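Local coordinates for protein dihydropteroate synthase (Burkholderia cenocepacia, PDB 2Y5S) that probably catalyses the condensation of 4-aminobenzoate with 6-hydroxymethyl-7,8-dihydropterin diphosphate to give 7,8-dihydropteroate, the precursor of the folates, at residues B[24-29]-B[60-65]; B[108-113]-B[134-139]; B[232-237]-B[246-251]. All blocks are in the same frame, centred on the assembly; numbering follows the deposited sequence.

In the fold
The three contacts follow one another along the chain; none encloses or crosses another. Contact 1 comes first: strand 24-30 leads through helix 45-58 into strand 62-66, so the pairing closes a right-handed beta-alpha-beta crossover of the TIM barrel. Further on, contact 2 joins helix 107-115 to helix 132-136 in the outer layer, spanning strand 120-123. Contact 3 closes the shortest loop, tying the residues after strand 229-230 to the start of helix 251-263 beside bound dihydropteroate. Contacts 2 and 3 lie on opposite sides of the chain's centre, with centres about 31 Å apart, while contact 1 lies nearer the middle, on two neighbouring strands of the barrel.

Contact 1. Residues B[24-29]-B[60-65]; sequences LVMGIL and ADLLDI
Leu-62 and Asp-64 meet Met-26 on one face of two neighbouring parallel strands of the TIM barrel, joined in a beta-alpha-beta crossover through helix 45-58. Met-26, with CG anti to its backbone N (chi1 166°), reaches along the sheet so that SD lies 3.6 Å from Asp-64 CB, then bends to set CE against Leu-62 CD2 at 4.0 Å. A flexible thioether suits this place, since it fills the space beside both a branched leucine and the carbon stem of an aspartate. The carboxylate of Asp-64 turns to other partners: Ser-101 and Asn-122 by hydrogen bonds and Arg-270 by a salt bridge, which hold this buried polar group close to the bound dihydropteroate. Leu-62 spreads its other branch, CD1, to Leu-24 CB at 3.8 Å, the two side chains crossing at about a right angle.

On the opposite face Leu-29 lies beside Ile-65, both pointing the same way, with Leu-29 CD2 4.2 Å from Ile-65 CG1; Leu-29 packs on helices 45-58 and 79-93 and Ile-65 on helix 79-93, so bulky aliphatic groups belong here. With no side chain of its own, Gly-27 lets Ala-60 CB and Leu-63 CD2 close in on this face. The ladder runs Gly-27 N to Leu-62 O, Asp-64 N to Gly-27 O (2.9 Å) and Leu-29 N to Asp-64 O. At the start of the pairing Val-25 O takes both Asp-61 N and Leu-62 N, while Val-25 N points almost straight (174°) at the anti lone pair of Asp-61 OD2, 2.9 Å away, on a carboxylate also paired with Arg-22.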
# COMPACT_ATOMS: atom_id res chain seq x y z
N LEU B 24 0.25 -13.70 6.21
CA LEU B 24 0.84 -13.57 7.54
C LEU B 24 2.00 -12.62 7.54
O LEU B 24 2.71 -12.47 6.55
CB LEU B 24 1.29 -14.95 8.06
CG LEU B 24 0.20 -16.01 8.23
CD1 LEU B 24 0.81 -17.27 8.92
CD2 LEU B 24 -1.06 -15.54 8.98
N VAL B 25 2.19 -11.94 8.67
CA VAL B 25 3.26 -10.99 8.84
C VAL B 25 4.40 -11.57 9.74
O VAL B 25 4.19 -11.97 10.89
CB VAL B 25 2.70 -9.70 9.42
CG1 VAL B 25 3.81 -8.72 9.76
CG2 VAL B 25 1.65 -9.11 8.43
N MET B 26 5.59 -11.66 9.16
CA MET B 26 6.78 -12.12 9.88
C MET B 26 7.61 -10.90 10.28
O MET B 26 8.15 -10.21 9.42
CB MET B 26 7.62 -13.03 8.98
CG MET B 26 9.04 -13.31 9.49
SD MET B 26 10.03 -14.36 8.38
CE MET B 26 9.15 -15.91 8.56
N GLY B 27 7.72 -10.65 11.59
CA GLY B 27 8.46 -9.49 12.08
C GLY B 27 9.94 -9.82 12.19
O GLY B 27 10.30 -10.87 12.71
N ILE B 28 10.79 -8.91 11.74
CA ILE B 28 12.22 -9.14 11.71
C ILE B 28 12.77 -8.77 13.08
O ILE B 28 12.66 -7.62 13.51
CB ILE B 28 12.92 -8.31 10.63
CG1 ILE B 28 12.42 -8.70 9.23
CG2 ILE B 28 14.46 -8.48 10.72
CD1 ILE B 28 12.70 -7.62 8.16
N LEU B 29 13.34 -9.77 13.76
CA LEU B 29 14.00 -9.58 15.04
C LEU B 29 15.49 -9.77 14.83
O LEU B 29 16.02 -10.89 14.89
CB LEU B 29 13.45 -10.58 16.07
CG LEU B 29 13.89 -10.36 17.52
CD1 LEU B 29 13.23 -9.11 18.10
CD2 LEU B 29 13.55 -11.59 18.35
N ALA B 60 2.31 -9.18 14.79
CA ALA B 60 3.19 -10.14 14.11
C ALA B 60 2.64 -11.55 14.27
O ALA B 60 2.26 -11.96 15.38
CB ALA B 60 4.60 -10.06 14.68
N ASP B 61 2.61 -12.30 13.17
CA ASP B 61 2.19 -13.72 13.20
C ASP B 61 3.38 -14.68 13.32
O ASP B 61 3.21 -15.82 13.75
CB ASP B 61 1.42 -14.04 11.93
CG ASP B 61 0.24 -13.14 11.72
OD1 ASP B 61 -0.67 -13.16 12.57
OD2 ASP B 61 0.21 -12.42 10.71
N LEU B 62 4.56 -14.24 12.90
CA LEU B 62 5.80 -15.01 13.07
C LEU B 62 6.90 -14.03 13.44
O LEU B 62 6.80 -12.84 13.14
CB LEU B 62 6.22 -15.74 11.78
CG LEU B 62 5.27 -16.64 10.99
CD1 LEU B 62 4.49 -15.78 10.00
CD2 LEU B 62 6.06 -17.74 10.27
N LEU B 63 7.96 -14.56 14.07
CA LEU B 63 9.16 -13.79 14.36
C LEU B 63 10.36 -14.43 13.70
O LEU B 63 10.54 -15.64 13.79
CB LEU B 63 9.40 -13.70 15.87
CG LEU B 63 8.29 -13.01 16.66
CD1 LEU B 63 8.52 -13.20 18.17
CD2 LEU B 63 8.22 -11.54 16.25
N ASP B 64 11.18 -13.62 13.04
CA ASP B 64 12.38 -14.11 12.36
C ASP B 64 13.59 -13.66 13.17
O ASP B 64 13.86 -12.46 13.30
CB ASP B 64 12.44 -13.62 10.90
CG ASP B 64 13.46 -14.41 10.03
OD1 ASP B 64 13.61 -15.64 10.20
OD2 ASP B 64 14.11 -13.79 9.17
N ILE B 65 14.28 -14.64 13.75
CA ILE B 65 15.41 -14.40 14.62
C ILE B 65 16.68 -14.59 13.80
O ILE B 65 16.89 -15.65 13.22
CB ILE B 65 15.46 -15.43 15.78
CG1 ILE B 65 14.20 -15.37 16.66
CG2 ILE B 65 16.70 -15.19 16.63
CD1 ILE B 65 14.06 -16.59 17.57

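Contact 2. Residues B[108-113]-B[134-139]; sequences AVMRAA and DAVRDG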
# COMPACT_ATOMS: atom_id res chain seq x y z
N ALA B 108 25.10 -25.87 11.48
CA ALA B 108 25.23 -26.02 12.94
C ALA B 108 24.21 -25.16 13.69
O ALA B 108 23.74 -25.53 14.77
CB ALA B 108 26.65 -25.68 13.41
N VAL B 109 23.86 -24.01 13.13
CA VAL B 109 22.88 -23.14 13.76
C VAL B 109 21.51 -23.78 13.56
O VAL B 109 20.67 -23.76 14.45
CB VAL B 109 22.95 -21.71 13.20
CG1 VAL B 109 21.88 -20.83 13.82
CG2 VAL B 109 24.35 -21.11 13.47
N MET B 110 21.30 -24.35 12.36
CA MET B 110 20.05 -25.02 12.06
C MET B 110 19.81 -26.16 13.04
O MET B 110 18.73 -26.24 13.63
CB MET B 110 20.05 -25.57 10.64
CG MET B 110 20.15 -24.52 9.56
SD MET B 110 20.08 -25.22 7.92
CE MET B 110 20.46 -23.73 6.96
N ARG B 111 20.82 -27.00 13.25
CA ARG B 111 20.72 -28.13 14.17
C ARG B 111 20.42 -27.66 15.59
O ARG B 111 19.48 -28.15 16.22
CB ARG B 111 21.99 -29.01 14.13
CG ARG B 111 22.28 -29.62 12.75
CD ARG B 111 23.38 -30.71 12.78
NE ARG B 111 22.81 -32.03 13.05
CZ ARG B 111 22.68 -33.01 12.16
NH1 ARG B 111 23.09 -32.84 10.90
NH2 ARG B 111 22.15 -34.17 12.52
N ALA B 112 21.22 -26.72 16.09
CA ALA B 112 21.04 -26.22 17.47
C ALA B 112 19.69 -25.52 17.67
O ALA B 112 19.06 -25.68 18.73
CB ALA B 112 22.18 -25.26 17.86
N ALA B 113 19.27 -24.76 16.67
CA ALA B 113 18.01 -24.01 16.75
C ALA B 113 16.79 -24.94 16.68
O ALA B 113 15.82 -24.76 17.41
CB ALA B 113 17.96 -22.94 15.66
N ASP B 134 20.78 -32.29 5.63
CA ASP B 134 20.86 -33.25 6.72
C ASP B 134 20.39 -32.67 8.06
O ASP B 134 19.76 -33.36 8.86
CB ASP B 134 22.30 -33.78 6.87
CG ASP B 134 22.52 -35.10 6.17
OD1 ASP B 134 21.88 -35.34 5.11
OD2 ASP B 134 23.32 -35.91 6.68
N ALA B 135 20.74 -31.41 8.30
CA ALA B 135 20.32 -30.67 9.47
C ALA B 135 18.80 -30.54 9.61
O ALA B 135 18.28 -30.56 10.72
CB ALA B 135 20.94 -29.30 9.44
N VAL B 136 18.09 -30.41 8.49
CA VAL B 136 16.64 -30.09 8.52
C VAL B 136 15.70 -31.23 8.08
O VAL B 136 14.49 -31.10 8.22
CB VAL B 136 16.31 -28.86 7.65
CG1 VAL B 136 17.14 -27.65 8.05
CG2 VAL B 136 16.46 -29.18 6.17
N ARG B 137 16.25 -32.32 7.57
CA ARG B 137 15.41 -33.34 6.94
C ARG B 137 14.42 -33.97 7.93
O ARG B 137 13.29 -34.24 7.57
CB ARG B 137 16.25 -34.40 6.23
CG ARG B 137 17.22 -35.16 7.13
CD ARG B 137 18.13 -36.06 6.32
NE ARG B 137 17.36 -37.09 5.64
CZ ARG B 137 17.08 -38.30 6.13
NH1 ARG B 137 17.52 -38.68 7.34
NH2 ARG B 137 16.35 -39.16 5.41
N ASP B 138 14.84 -34.16 9.18
CA ASP B 138 13.98 -34.75 10.20
C ASP B 138 13.01 -33.72 10.80
O ASP B 138 13.33 -32.53 10.91
CB ASP B 138 14.81 -35.38 11.32
CG ASP B 138 15.48 -36.68 10.91
OD1 ASP B 138 15.24 -37.19 9.79
OD2 ASP B 138 16.25 -37.22 11.73
N GLY B 139 11.84 -34.19 11.19
CA GLY B 139 10.93 -33.40 12.00
C GLY B 139 9.94 -32.66 11.13
O GLY B 139 9.70 -33.03 9.98
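Met-110, on helix 107-115, meets Ala-135 and Val-136 on helix 132-136, and its side chain can be followed atom by atom between the two helices. CB starts the contact, 4.0 Å from the methyl CB of Ala-135. The first torsion (chi1 -63°) sets CG beside the backbone N, and CG only carries the extended chain on towards strand 120-123. SD is the next atom to touch, lying 3.8 Å from Val-136 CG1, one branch of a valine that crosses it obliquely and also packs on Phe-127. CE turns away from Val-136 and makes no contact with segment 134-139; the methionine as a whole also packs on Thr-104 and on Ile-121 and Asp-123 of strand 120-123. A long, unbranched side chain suits a residue that has to pass between two helices and still reach the sheet beneath them.

Arg-111, one residue on, covers the outer side of the same alanine. It has two conformations, so the place of its tip is less certain than that of its stem. In the one described here CG lies 3.6 Å from Ala-135 CB, and the bend at chi3 (88°) brings the guanidinium across the helix backbone, with NH1 3.8 Å from Ala-135 CA, which lies over one face of the group. The single methyl of Ala-135 suits a place where Met-110 CB and Arg-111 CG both come close.

Both helices lie in the outer layer of the TIM barrel, with strand 120-123 between them in the chain. With no hydrogen bond between the segments, and with Arg-111 NH1 still 5.2 Å from Asp-134 OD2, the contact rests on van der Waals contact, of apolar side chains and of a guanidinium laid against the backbone, while any attraction between those charges is probably weak and solvent-screened.

Contact 3. Residues B[232-237]-B[246-251]; sequences MSRKSM and PPLERV. With 78H (7,8-dihydropteroate), chain P; EDO (1,2-ethanediol), chain T; EDO (1,2-ethanediol), chain S.
Beside the dihydropteroate pocket, Arg-250 reaches across to the backbone of Arg-234, the residue just before the ligand-binding pair Lys-235 and Ser-236. Its NH1 donates to Arg-234 O at 2.8 Å; the oxygen lies close to the guanidinium plane, but the donor stands 37° out of the carbonyl plane. Lys-245 O takes NE of Arg-250, fixing the guanidinium on a second side, and NH2 donates to O1 of an ethanediol, probably from the crystallisation liquor. Arginine suits the place because one flat group can donate to two backbone carbonyls at once.

The extended chain of Arg-234 runs along Pro-247. CG and CD each pass 3.6 Å from Pro-247 O, and the guanidinium then has Leu-248 CD2 over one face, 3.7 Å from NH1, while Asp-273 pairs with NH2. Residues 232-237 follow strand 229-230 of the TIM barrel, at the C-terminal strand ends where such barrels carry their active sites, and make a type II turn from Met-232 to Lys-235, in which Arg-234 takes a positive phi of 62°.

Closing the turn, Lys-235 lies over one face of the aminobenzoate ring, with CE 3.6 Å from C16 of the ligand. Its extended chain carries NZ to the pterin, 2.7 Å from O4 and weakly bonded to N5, with Phe-196 O and Gly-231 O as further acceptors. At the ligand's other end Ser-236 N, in the first turn of helix 236-239, donates to carboxylate oxygen O23 at 2.9 Å, where the helix N terminus would be expected to stabilise the negative charge.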
# COMPACT_ATOMS: atom_id res chain seq x y z
N MET B 232 10.96 -7.51 1.29
CA MET B 232 11.46 -6.30 0.63
C MET B 232 11.71 -5.13 1.56
O MET B 232 12.14 -4.07 1.12
CB MET B 232 10.46 -5.90 -0.44
CG MET B 232 10.41 -6.93 -1.54
SD MET B 232 9.10 -6.60 -2.67
CE MET B 232 7.78 -7.27 -1.72
N SER B 233 11.46 -5.35 2.86
CA SER B 233 11.40 -4.28 3.85
C SER B 233 12.69 -3.47 3.93
O SER B 233 13.76 -4.02 4.19
CB SER B 233 11.04 -4.87 5.21
OG SER B 233 10.98 -3.87 6.22
N ARG B 234 12.56 -2.16 3.72
CA ARG B 234 13.67 -1.20 3.78
C ARG B 234 14.80 -1.42 2.77
O ARG B 234 15.85 -0.83 2.90
CB ARG B 234 14.23 -1.11 5.22
CG ARG B 234 13.15 -0.77 6.22
CD ARG B 234 13.72 -0.56 7.60
NE ARG B 234 12.73 0.02 8.51
CZ ARG B 234 12.91 0.12 9.83
NH1 ARG B 234 14.02 -0.36 10.40
NH2 ARG B 234 11.96 0.66 10.59
N LYS B 235 14.54 -2.21 1.73
CA LYS B 235 15.62 -2.64 0.85
C LYS B 235 15.94 -1.60 -0.23
O LYS B 235 15.17 -0.68 -0.48
CB LYS B 235 15.30 -3.99 0.24
CG LYS B 235 15.40 -5.16 1.24
CD LYS B 235 15.41 -6.51 0.52
CE LYS B 235 15.60 -7.66 1.50
NZ LYS B 235 15.41 -8.97 0.83
N SER B 236 17.10 -1.77 -0.85
CA SER B 236 17.61 -0.88 -1.88
C SER B 236 16.68 -0.70 -3.05
O SER B 236 16.62 0.39 -3.61
CB SER B 236 18.96 -1.37 -2.39
OG SER B 236 19.91 -1.17 -1.37
N MET B 237 15.95 -1.75 -3.42
CA MET B 237 14.95 -1.63 -4.50
C MET B 237 13.92 -0.53 -4.21
O MET B 237 13.34 0.05 -5.12
CB MET B 237 14.23 -2.95 -4.77
CG MET B 237 13.41 -3.49 -3.60
SD MET B 237 12.65 -5.09 -3.95
CE MET B 237 11.33 -4.61 -5.07
N PRO B 246 17.41 6.91 2.86
CA PRO B 246 18.08 5.82 3.57
C PRO B 246 17.08 4.88 4.25
O PRO B 246 15.90 5.23 4.36
CB PRO B 246 18.95 6.57 4.60
CG PRO B 246 18.17 7.77 4.91
CD PRO B 246 17.47 8.17 3.63
N PRO B 247 17.54 3.71 4.72
CA PRO B 247 16.66 2.62 5.21
C PRO B 247 15.53 3.04 6.15
O PRO B 247 14.37 2.61 5.97
CB PRO B 247 17.64 1.70 5.93
CG PRO B 247 18.90 1.85 5.16
CD PRO B 247 18.96 3.32 4.81
N LEU B 248 15.83 3.89 7.12
CA LEU B 248 14.84 4.34 8.09
C LEU B 248 13.75 5.23 7.50
O LEU B 248 12.70 5.42 8.12
CB LEU B 248 15.53 5.05 9.27
CG LEU B 248 16.40 4.12 10.12
CD1 LEU B 248 17.04 4.89 11.27
CD2 LEU B 248 15.58 2.94 10.67
N GLU B 249 13.97 5.76 6.30
CA GLU B 249 12.98 6.59 5.62
C GLU B 249 12.21 5.82 4.53
O GLU B 249 11.66 6.43 3.62
CB GLU B 249 13.66 7.84 5.06
CG GLU B 249 14.15 8.76 6.18
CD GLU B 249 14.98 9.93 5.68
OE1 GLU B 249 14.74 10.39 4.54
OE2 GLU B 249 15.88 10.37 6.44
N ARG B 250 12.15 4.50 4.64
CA ARG B 250 11.56 3.67 3.59
C ARG B 250 10.31 2.94 4.05
O ARG B 250 9.89 1.98 3.41
CB ARG B 250 12.58 2.66 3.08
CG ARG B 250 13.81 3.28 2.44
CD ARG B 250 14.85 2.26 2.03
NE ARG B 250 16.06 2.91 1.52
CZ ARG B 250 17.21 2.29 1.26
NH1 ARG B 250 17.34 1.00 1.48
NH2 ARG B 250 18.25 2.98 0.78
N VAL B 251 9.68 3.42 5.13
CA VAL B 251 8.57 2.67 5.73
C VAL B 251 7.37 2.63 4.79
O VAL B 251 6.84 1.55 4.53
CB VAL B 251 8.15 3.23 7.11
CG1 VAL B 251 7.00 2.40 7.70
CG2 VAL B 251 9.36 3.28 8.07
O4 78H P . 14.32 -11.33 1.59
C4 78H P . 14.63 -12.15 2.45
C5 78H P . 15.67 -11.91 3.39
N3 78H P . 13.97 -13.39 2.50
C9 78H P . 15.96 -12.93 4.32
N5 78H P . 16.31 -10.72 3.42
C2 78H P . 14.34 -14.38 3.46
N8 78H P . 16.96 -12.74 5.27
N1 78H P . 15.31 -14.11 4.34
C6 78H P . 17.32 -10.50 4.29
N2 78H P . 13.73 -15.58 3.48
C7 78H P . 17.88 -11.60 5.21
C10 78H P . 17.99 -9.16 4.37
N11 78H P . 19.03 -9.04 3.34
C15 78H P . 19.05 -7.97 2.57
C16 78H P . 19.14 -8.09 1.18
C17 78H P . 18.95 -6.71 3.17
C18 78H P . 19.15 -6.95 0.40
C19 78H P . 18.96 -5.57 2.38
C20 78H P . 19.06 -5.69 0.99
C21 78H P . 19.04 -4.44 0.12
O22 78H P . 18.84 -4.62 -1.09
O23 78H P . 19.08 -3.31 0.65
C1 EDO T . 20.85 0.91 1.78
O1 EDO T . 20.70 1.82 0.68
C2 EDO T . 20.32 -0.45 1.37
O2 EDO T . 19.65 -1.10 2.45
C1 EDO S . 17.93 -2.58 5.60
O1 EDO S . 18.49 -2.06 4.39
C2 EDO S . 17.33 -3.94 5.33
O2 EDO S . 17.62 -4.82 6.43